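Local coordinates for protein R.Ecl18kI (Enterobacter cloacae, PDB 2GB7) that recognises the double-stranded DNA sequence 5'-CCNGG-3' and cuts before its first cytosine as a type II restriction endonuclease, at residues G156-L161 with L178-T183; Y205-D210 with L246-M251. The protein carries 1 engineered substitution. All coordinates share one frame; numbering follows the deposited sequence.

Contact 1: residues G156-L161 with L178-T183. With nucleotides of chain B.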
loop_
_atom_site.group_PDB
_atom_site.type_symbol
_atom_site.label_atom_id
_atom_site.label_comp_id
_atom_site.label_asym_id
_atom_site.label_seq_id
_atom_site.Cartn_x
_atom_site.Cartn_y
_atom_site.Cartn_z
ATOM N N GLY F 156 -10.119 -14.494 -6.577
ATOM C CA GLY F 156 -8.975 -13.654 -6.190
ATOM C C GLY F 156 -8.733 -13.672 -4.696
ATOM O O GLY F 156 -9.685 -13.774 -3.927
ATOM N N LYS F 157 -7.470 -13.554 -4.267
ATOM C CA LYS F 157 -7.181 -13.577 -2.829
ATOM C C LYS F 157 -7.697 -12.310 -2.120
ATOM O O LYS F 157 -7.789 -12.267 -0.887
ATOM C CB LYS F 157 -5.692 -13.842 -2.547
ATOM C CG LYS F 157 -5.147 -15.150 -3.155
ATOM C CD LYS F 157 -6.016 -16.372 -2.799
ATOM C CE LYS F 157 -5.428 -17.671 -3.356
ATOM N NZ LYS F 157 -6.390 -18.810 -3.204
ATOM N N LEU F 158 -8.120 -11.307 -2.885
ATOM C CA LEU F 158 -8.661 -10.077 -2.281
ATOM C C LEU F 158 -10.208 -10.196 -2.043
ATOM O O LEU F 158 -10.814 -9.318 -1.427
ATOM C CB LEU F 158 -8.166 -8.888 -3.131
ATOM C CG LEU F 158 -9.128 -7.889 -3.767
ATOM C CD1 LEU F 158 -8.361 -6.893 -4.625
ATOM C CD2 LEU F 158 -10.202 -8.583 -4.573
ATOM N N VAL F 159 -10.798 -11.288 -2.507
ATOM C CA VAL F 159 -12.201 -11.541 -2.163
ATOM C C VAL F 159 -12.191 -12.089 -0.762
ATOM O O VAL F 159 -11.427 -13.026 -0.465
ATOM C CB VAL F 159 -12.803 -12.603 -3.049
ATOM C CG1 VAL F 159 -14.236 -12.957 -2.527
ATOM C CG2 VAL F 159 -12.799 -12.138 -4.492
ATOM N N ASP F 160 -12.981 -11.477 0.112
ATOM C CA ASP F 160 -13.055 -11.882 1.515
ATOM C C ASP F 160 -14.190 -12.847 1.805
ATOM O O ASP F 160 -14.014 -13.784 2.583
ATOM C CB ASP F 160 -13.225 -10.655 2.373
ATOM C CG ASP F 160 -11.987 -9.793 2.346
ATOM O OD1 ASP F 160 -10.845 -10.346 2.446
ATOM O OD2 ASP F 160 -12.128 -8.575 2.155
ATOM N N LEU F 161 -15.351 -12.581 1.207
ATOM C CA LEU F 161 -16.552 -13.390 1.453
ATOM C C LEU F 161 -17.191 -13.819 0.159
ATOM O O LEU F 161 -17.275 -13.039 -0.779
ATOM C CB LEU F 161 -17.574 -12.578 2.223
ATOM C CG LEU F 161 -17.080 -12.039 3.563
ATOM C CD1 LEU F 161 -17.988 -10.986 4.118
ATOM C CD2 LEU F 161 -16.825 -13.174 4.565
ATOM N N LEU F 178 -19.852 -11.668 -4.227
ATOM C CA LEU F 178 -18.490 -11.595 -3.736
ATOM C C LEU F 178 -18.257 -10.240 -3.136
ATOM O O LEU F 178 -18.650 -9.231 -3.713
ATOM C CB LEU F 178 -17.475 -11.759 -4.880
ATOM C CG LEU F 178 -17.582 -13.064 -5.679
ATOM C CD1 LEU F 178 -16.535 -13.053 -6.764
ATOM C CD2 LEU F 178 -17.426 -14.270 -4.783
ATOM N N ILE F 179 -17.601 -10.246 -1.991
ATOM C CA ILE F 179 -17.295 -9.016 -1.259
ATOM C C ILE F 179 -15.811 -8.904 -0.953
ATOM O O ILE F 179 -15.222 -9.838 -0.389
ATOM C CB ILE F 179 -18.087 -8.943 0.063
ATOM C CG1 ILE F 179 -19.591 -9.101 -0.202
ATOM C CG2 ILE F 179 -17.759 -7.631 0.818
ATOM C CD1 ILE F 179 -20.413 -9.421 1.067
ATOM N N SER F 180 -15.238 -7.765 -1.332
ATOM C CA SER F 180 -13.854 -7.367 -0.954
ATOM C C SER F 180 -13.950 -6.171 -0.006
ATOM O O SER F 180 -15.009 -5.521 0.066
ATOM C CB SER F 180 -13.063 -6.938 -2.201
ATOM O OG SER F 180 -11.731 -6.536 -1.828
ATOM N N ALA F 181 -12.891 -5.931 0.769
ATOM C CA ALA F 181 -12.959 -4.821 1.712
ATOM C C ALA F 181 -11.589 -4.138 1.769
ATOM O O ALA F 181 -10.588 -4.822 1.765
ATOM C CB ALA F 181 -13.306 -5.349 3.052
ATOM N N LYS F 182 -11.598 -2.806 1.798
ATOM C CA LYS F 182 -10.415 -1.986 1.957
ATOM C C LYS F 182 -10.834 -0.833 2.831
ATOM O O LYS F 182 -11.743 -0.111 2.459
ATOM C CB LYS F 182 -9.948 -1.451 0.588
ATOM C CG LYS F 182 -9.354 -2.552 -0.287
ATOM C CD LYS F 182 -8.787 -1.974 -1.572
ATOM C CE LYS F 182 -8.243 -3.115 -2.467
ATOM N NZ LYS F 182 -7.235 -3.977 -1.766
ATOM N N THR F 183 -10.186 -0.649 3.981
ATOM C CA THR F 183 -10.605 0.407 4.894
ATOM C C THR F 183 -10.495 1.778 4.233
ATOM O O THR F 183 -11.397 2.610 4.373
ATOM C CB THR F 183 -9.782 0.371 6.192
ATOM O OG1 THR F 183 -8.385 0.400 5.868
ATOM C CG2 THR F 183 -10.126 -0.875 7.001
ATOM P P DC B 4 -7.021 -2.911 3.869
ATOM O OP1 DC B 4 -8.346 -2.650 4.481
ATOM O OP2 DC B 4 -6.890 -2.983 2.387
ATOM O "O5'" DC B 4 -5.984 -1.821 4.391
ATOM C "C5'" DC B 4 -5.774 -1.629 5.782
ATOM C "C4'" DC B 4 -4.696 -0.594 6.002
ATOM O "O4'" DC B 4 -3.438 -1.112 5.506
ATOM C "C3'" DC B 4 -4.930 0.737 5.284
ATOM O "O3'" DC B 4 -4.502 1.823 6.112
ATOM C "C2'" DC B 4 -4.031 0.639 4.063
ATOM C "C1'" DC B 4 -2.872 -0.203 4.575
ATOM N N1 DC B 4 -2.206 -0.987 3.524
ATOM C C2 DC B 4 -0.801 -0.985 3.452
ATOM O O2 DC B 4 -0.148 -0.399 4.327
ATOM N N3 DC B 4 -0.195 -1.629 2.430
ATOM C C4 DC B 4 -0.930 -2.267 1.509
ATOM N N4 DC B 4 -0.287 -2.838 0.484
ATOM C C5 DC B 4 -2.352 -2.331 1.591
ATOM C C6 DC B 4 -2.942 -1.683 2.606
ATOM P P DC B 2 -1.830 -11.807 -3.045
ATOM O OP1 DC B 2 -2.498 -12.851 -3.863
ATOM O OP2 DC B 2 -0.894 -10.854 -3.692
ATOM O "O5'" DC B 2 -2.959 -10.976 -2.295
ATOM C "C5'" DC B 2 -3.801 -11.622 -1.349
ATOM C "C4'" DC B 2 -3.997 -10.754 -0.131
ATOM O "O4'" DC B 2 -2.818 -10.748 0.713
ATOM C "C3'" DC B 2 -4.328 -9.292 -0.418
ATOM O "O3'" DC B 2 -5.382 -8.916 0.455
ATOM C "C2'" DC B 2 -3.047 -8.560 -0.054
ATOM C "C1'" DC B 2 -2.513 -9.417 1.084
ATOM N N1 DC B 2 -1.059 -9.328 1.314
ATOM C C2 DC B 2 -0.599 -9.018 2.605
ATOM O O2 DC B 2 -1.426 -8.863 3.518
ATOM N N3 DC B 2 0.731 -8.903 2.824
ATOM C C4 DC B 2 1.589 -9.098 1.820
ATOM N N4 DC B 2 2.893 -8.970 2.077
ATOM C C5 DC B 2 1.150 -9.432 0.505
ATOM C C6 DC B 2 -0.170 -9.533 0.298
ATOM P P DT B 5 -5.578 2.618 6.991
ATOM O OP1 DT B 5 -6.849 2.663 6.229
ATOM O OP2 DT B 5 -4.943 3.886 7.428
ATOM O "O5'" DT B 5 -5.804 1.690 8.268
ATOM C "C5'" DT B 5 -4.786 1.522 9.259
ATOM C "C4'" DT B 5 -4.787 2.702 10.203
ATOM O "O4'" DT B 5 -6.111 2.918 10.753
ATOM C "C3'" DT B 5 -3.835 2.613 11.402
ATOM O "O3'" DT B 5 -3.170 3.871 11.550
ATOM C "C2'" DT B 5 -4.779 2.413 12.581
ATOM C "C1'" DT B 5 -5.971 3.232 12.125
ATOM N N1 DT B 5 -7.267 2.986 12.790
ATOM C C2 DT B 5 -8.003 4.092 13.157
ATOM O O2 DT B 5 -7.614 5.236 12.985
ATOM N N3 DT B 5 -9.210 3.808 13.740
ATOM C C4 DT B 5 -9.738 2.557 13.996
ATOM O O4 DT B 5 -10.846 2.456 14.517
ATOM C C5 DT B 5 -8.902 1.442 13.604
ATOM C C7 DT B 5 -9.381 0.049 13.858
ATOM C C6 DT B 5 -7.724 1.711 13.026
#

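Contact 2: residues Y205-D210 with L246-M251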
loop_
_atom_site.group_PDB
_atom_site.type_symbol
_atom_site.label_atom_id
_atom_site.label_comp_id
_atom_site.label_asym_id
_atom_site.label_seq_id
_atom_site.Cartn_x
_atom_site.Cartn_y
_atom_site.Cartn_z
ATOM N N TYR F 205 -18.470 -6.455 -4.903
ATOM C CA TYR F 205 -18.790 -5.347 -3.996
ATOM C C TYR F 205 -17.512 -5.043 -3.252
ATOM O O TYR F 205 -16.870 -5.958 -2.736
ATOM C CB TYR F 205 -19.854 -5.784 -3.007
ATOM C CG TYR F 205 -21.190 -5.983 -3.718
ATOM C CD1 TYR F 205 -22.167 -5.008 -3.646
ATOM C CD2 TYR F 205 -21.408 -7.117 -4.497
ATOM C CE1 TYR F 205 -23.385 -5.163 -4.308
ATOM C CE2 TYR F 205 -22.574 -7.266 -5.197
ATOM C CZ TYR F 205 -23.569 -6.289 -5.082
ATOM O OH TYR F 205 -24.771 -6.456 -5.737
ATOM N N LEU F 206 -17.172 -3.757 -3.180
ATOM C CA LEU F 206 -15.940 -3.280 -2.526
ATOM C C LEU F 206 -16.336 -2.434 -1.345
ATOM O O LEU F 206 -16.730 -1.265 -1.497
ATOM C CB LEU F 206 -15.097 -2.472 -3.505
ATOM C CG LEU F 206 -13.864 -1.782 -2.898
ATOM C CD1 LEU F 206 -12.997 -2.860 -2.278
ATOM C CD2 LEU F 206 -13.071 -0.948 -3.954
ATOM N N ALA F 207 -16.284 -3.053 -0.177
ATOM C CA ALA F 207 -16.675 -2.365 1.058
ATOM C C ALA F 207 -15.560 -1.437 1.499
ATOM O O ALA F 207 -14.411 -1.868 1.560
ATOM C CB ALA F 207 -16.903 -3.377 2.142
ATOM N N THR F 208 -15.895 -0.207 1.905
ATOM C CA THR F 208 -14.831 0.726 2.366
ATOM C C THR F 208 -15.351 1.710 3.374
ATOM O O THR F 208 -16.549 1.914 3.464
ATOM C CB THR F 208 -14.193 1.516 1.161
ATOM O OG1 THR F 208 -13.018 2.223 1.595
ATOM C CG2 THR F 208 -15.173 2.524 0.579
ATOM N N LEU F 209 -14.440 2.287 4.166
ATOM C CA LEU F 209 -14.780 3.378 5.059
ATOM C C LEU F 209 -14.284 4.726 4.537
ATOM O O LEU F 209 -14.504 5.761 5.169
ATOM C CB LEU F 209 -14.189 3.098 6.451
ATOM C CG LEU F 209 -14.830 1.872 7.094
ATOM C CD1 LEU F 209 -14.255 1.552 8.440
ATOM C CD2 LEU F 209 -16.366 2.003 7.191
ATOM N N ASP F 210 -13.605 4.698 3.388
ATOM C CA ASP F 210 -12.969 5.854 2.779
ATOM C C ASP F 210 -14.000 6.910 2.423
ATOM O O ASP F 210 -15.019 6.588 1.836
ATOM C CB ASP F 210 -12.263 5.408 1.490
ATOM C CG ASP F 210 -11.190 6.384 1.034
ATOM O OD1 ASP F 210 -11.416 7.606 1.019
ATOM O OD2 ASP F 210 -10.101 5.928 0.713
ATOM N N LEU F 246 -23.069 2.612 -3.128
ATOM C CA LEU F 246 -24.126 1.913 -2.358
ATOM C C LEU F 246 -23.792 2.000 -0.886
ATOM O O LEU F 246 -22.651 2.272 -0.508
ATOM C CB LEU F 246 -24.186 0.429 -2.739
ATOM C CG LEU F 246 -24.761 0.028 -4.105
ATOM C CD1 LEU F 246 -24.803 -1.510 -4.206
ATOM C CD2 LEU F 246 -26.106 0.628 -4.382
ATOM N N THR F 247 -24.795 1.768 -0.049
ATOM C CA THR F 247 -24.579 1.654 1.389
ATOM C C THR F 247 -24.510 0.190 1.786
ATOM O O THR F 247 -24.976 -0.661 1.049
ATOM C CB THR F 247 -25.739 2.274 2.168
ATOM O OG1 THR F 247 -26.947 1.566 1.838
ATOM C CG2 THR F 247 -25.850 3.737 1.820
ATOM N N PHE F 248 -23.963 -0.112 2.970
ATOM C CA PHE F 248 -24.032 -1.482 3.482
ATOM C C PHE F 248 -25.465 -1.990 3.549
ATOM O O PHE F 248 -25.707 -3.167 3.370
ATOM C CB PHE F 248 -23.376 -1.581 4.841
ATOM C CG PHE F 248 -21.896 -1.403 4.764
ATOM C CD1 PHE F 248 -21.114 -2.396 4.212
ATOM C CD2 PHE F 248 -21.297 -0.225 5.178
ATOM C CE1 PHE F 248 -19.693 -2.213 4.137
ATOM C CE2 PHE F 248 -19.923 -0.038 5.084
ATOM C CZ PHE F 248 -19.136 -1.027 4.555
ATOM N N GLU F 249 -26.397 -1.085 3.796
ATOM C CA GLU F 249 -27.806 -1.471 3.807
ATOM C C GLU F 249 -28.287 -2.047 2.467
ATOM O O GLU F 249 -29.003 -3.058 2.431
ATOM C CB GLU F 249 -28.625 -0.261 4.234
ATOM C CG GLU F 249 -28.609 -0.008 5.742
ATOM C CD GLU F 249 -27.293 0.553 6.316
ATOM O OE1 GLU F 249 -26.371 0.937 5.557
ATOM O OE2 GLU F 249 -27.222 0.649 7.569
ATOM N N ASP F 250 -27.887 -1.386 1.379
ATOM C CA ASP F 250 -28.193 -1.791 0.017
ATOM C C ASP F 250 -27.592 -3.172 -0.223
ATOM O O ASP F 250 -28.282 -4.098 -0.710
ATOM C CB ASP F 250 -27.589 -0.803 -0.984
ATOM C CG ASP F 250 -28.185 0.582 -0.918
ATOM O OD1 ASP F 250 -29.383 0.735 -0.540
ATOM O OD2 ASP F 250 -27.472 1.541 -1.333
ATOM N N MET F 251 -26.315 -3.310 0.125
ATOM C CA MET F 251 -25.590 -4.559 -0.056
ATOM C C MET F 251 -26.250 -5.712 0.674
ATOM O O MET F 251 -26.408 -6.792 0.110
ATOM C CB MET F 251 -24.126 -4.439 0.384
ATOM C CG MET F 251 -23.342 -5.682 -0.020
ATOM S SD MET F 251 -21.616 -5.527 0.503
ATOM C CE MET F 251 -21.784 -5.872 2.233
#

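Contact 1: residues G156-L161 with L178-T183
Ser180 OG donates to Leu158 O at 3.0 Å. The hydroxyl is anti to its own backbone N (chi1 179°) and comes from above that carbonyl plane, not along a lone pair. On the face that carries Leu161 and Ile179, their CD1 methyls meet at 4.2 Å, with the two side chains at a slant to each other. Val159 and Leu178 also cross at a slant. Val159 CG1, the branch opposite the backbone N (chi1 173°), lies 4.1 Å from Leu178 CD2. The backbone pairing holds a classic beta bulge: two successive residues, Asp160 and Leu161, pair with the single residue Ile179. Ile179 O takes two bonds in its carbonyl plane, from Asp160 N at 2.8 Å and from Leu161 N at 3.2 Å. Ile179 N returns a bond to Leu161 O. The carboxylate end of Asp160 comes near the strand, with OD2 3.1 Å from Ala181 N. Asp160 and Ser180-Ala181-Lys182 are consistent with the PDDEXK signature, with serine in place of the usual acid, so this is probably part of the active site. Lys182 NZ makes a salt bridge with Glu191. Thr183 binds the DNA of chain B: its N donates to DC4 OP1 at 2.8 Å and its OG1 to DT5 OP1. Strand 177-181 runs between strands 161-163 and 204-207, with helix 102-134 packed on Asp160, Leu161 and Ala181. Leu158 and Lys182 touch helix 191-199.

Contact 2: residues Y205-D210 with L246-M251
Tyr205 and Ala207, on strand 204-207, meet Leu246 at the end of strand 245-247 and Phe248 and Met251 on the helix that follows. Ala207 CB sits at the edge of the Phe248 ring, near its plane, 3.6 Å from CE1. Phe248 CG is anti to its carbonyl carbon (chi1 -69°), and the ring extends from the first turn of the helix to reach Ala207. Leu246 CD1 meets the edge of the Tyr205 ring, 3.9 Å from CE1. Met251 makes a Met-aromatic contact with the same ring. Its sulfur lies 5.0 Å from the ring centroid in an oblique position. The Tyr205 and Met251 side chains run past each other in opposite directions, and Met251 CG is 3.9 Å from Tyr205 CD1. No hydrogen bond joins the two segments, so the contact is apolar packing.

The next shell fixes the helix start. Thr247 is the N-cap: Asp250 N donates to its OG1 at 3.1 Å. Thr247 N in turn donates to Asp250 OD2 at 3.0 Å, approaching from above the carboxylate plane. The two bonds form a capping box. Beyond Ala207 the chain leads into an ST turn, in which Asp210 N donates to Thr208 OG1. That hydroxyl also bonds Lys182 O.

Strand 226-230 lies between strands 204-207 and 245-247 in the sheet, and its Val229 touches Tyr205 and Phe248. Helix 102-134 meets Ala207 and Phe248 through Leu128, while helix 49-77 packs on Phe248 with Pro49 and Ile53.

In the fold
After the long N-terminal helices, the chain enters the mixed sheet. Contact 1 closes first, joining 156-161 to 178-183 round a short loop that holds strand 161-163 and helix 166-171. The chain then passes through helix 191-199 to strand 204-207, where contact 2 opens. It closes at 246-251, after helix 215-223, strand 226-230 and helix 232-238. The two loops follow in series; neither nests in the other nor crosses it. They meet in the sheet, where strands 177-181 and 204-207 are parallel neighbours. Ser180 O lies 2.8 Å from Ala207 N, a probable hydrogen bond. Contact 1 ties together antiparallel strands; contact 2 joins strand 204-207 to the end of strand 245-247 and the start of helix 248-259.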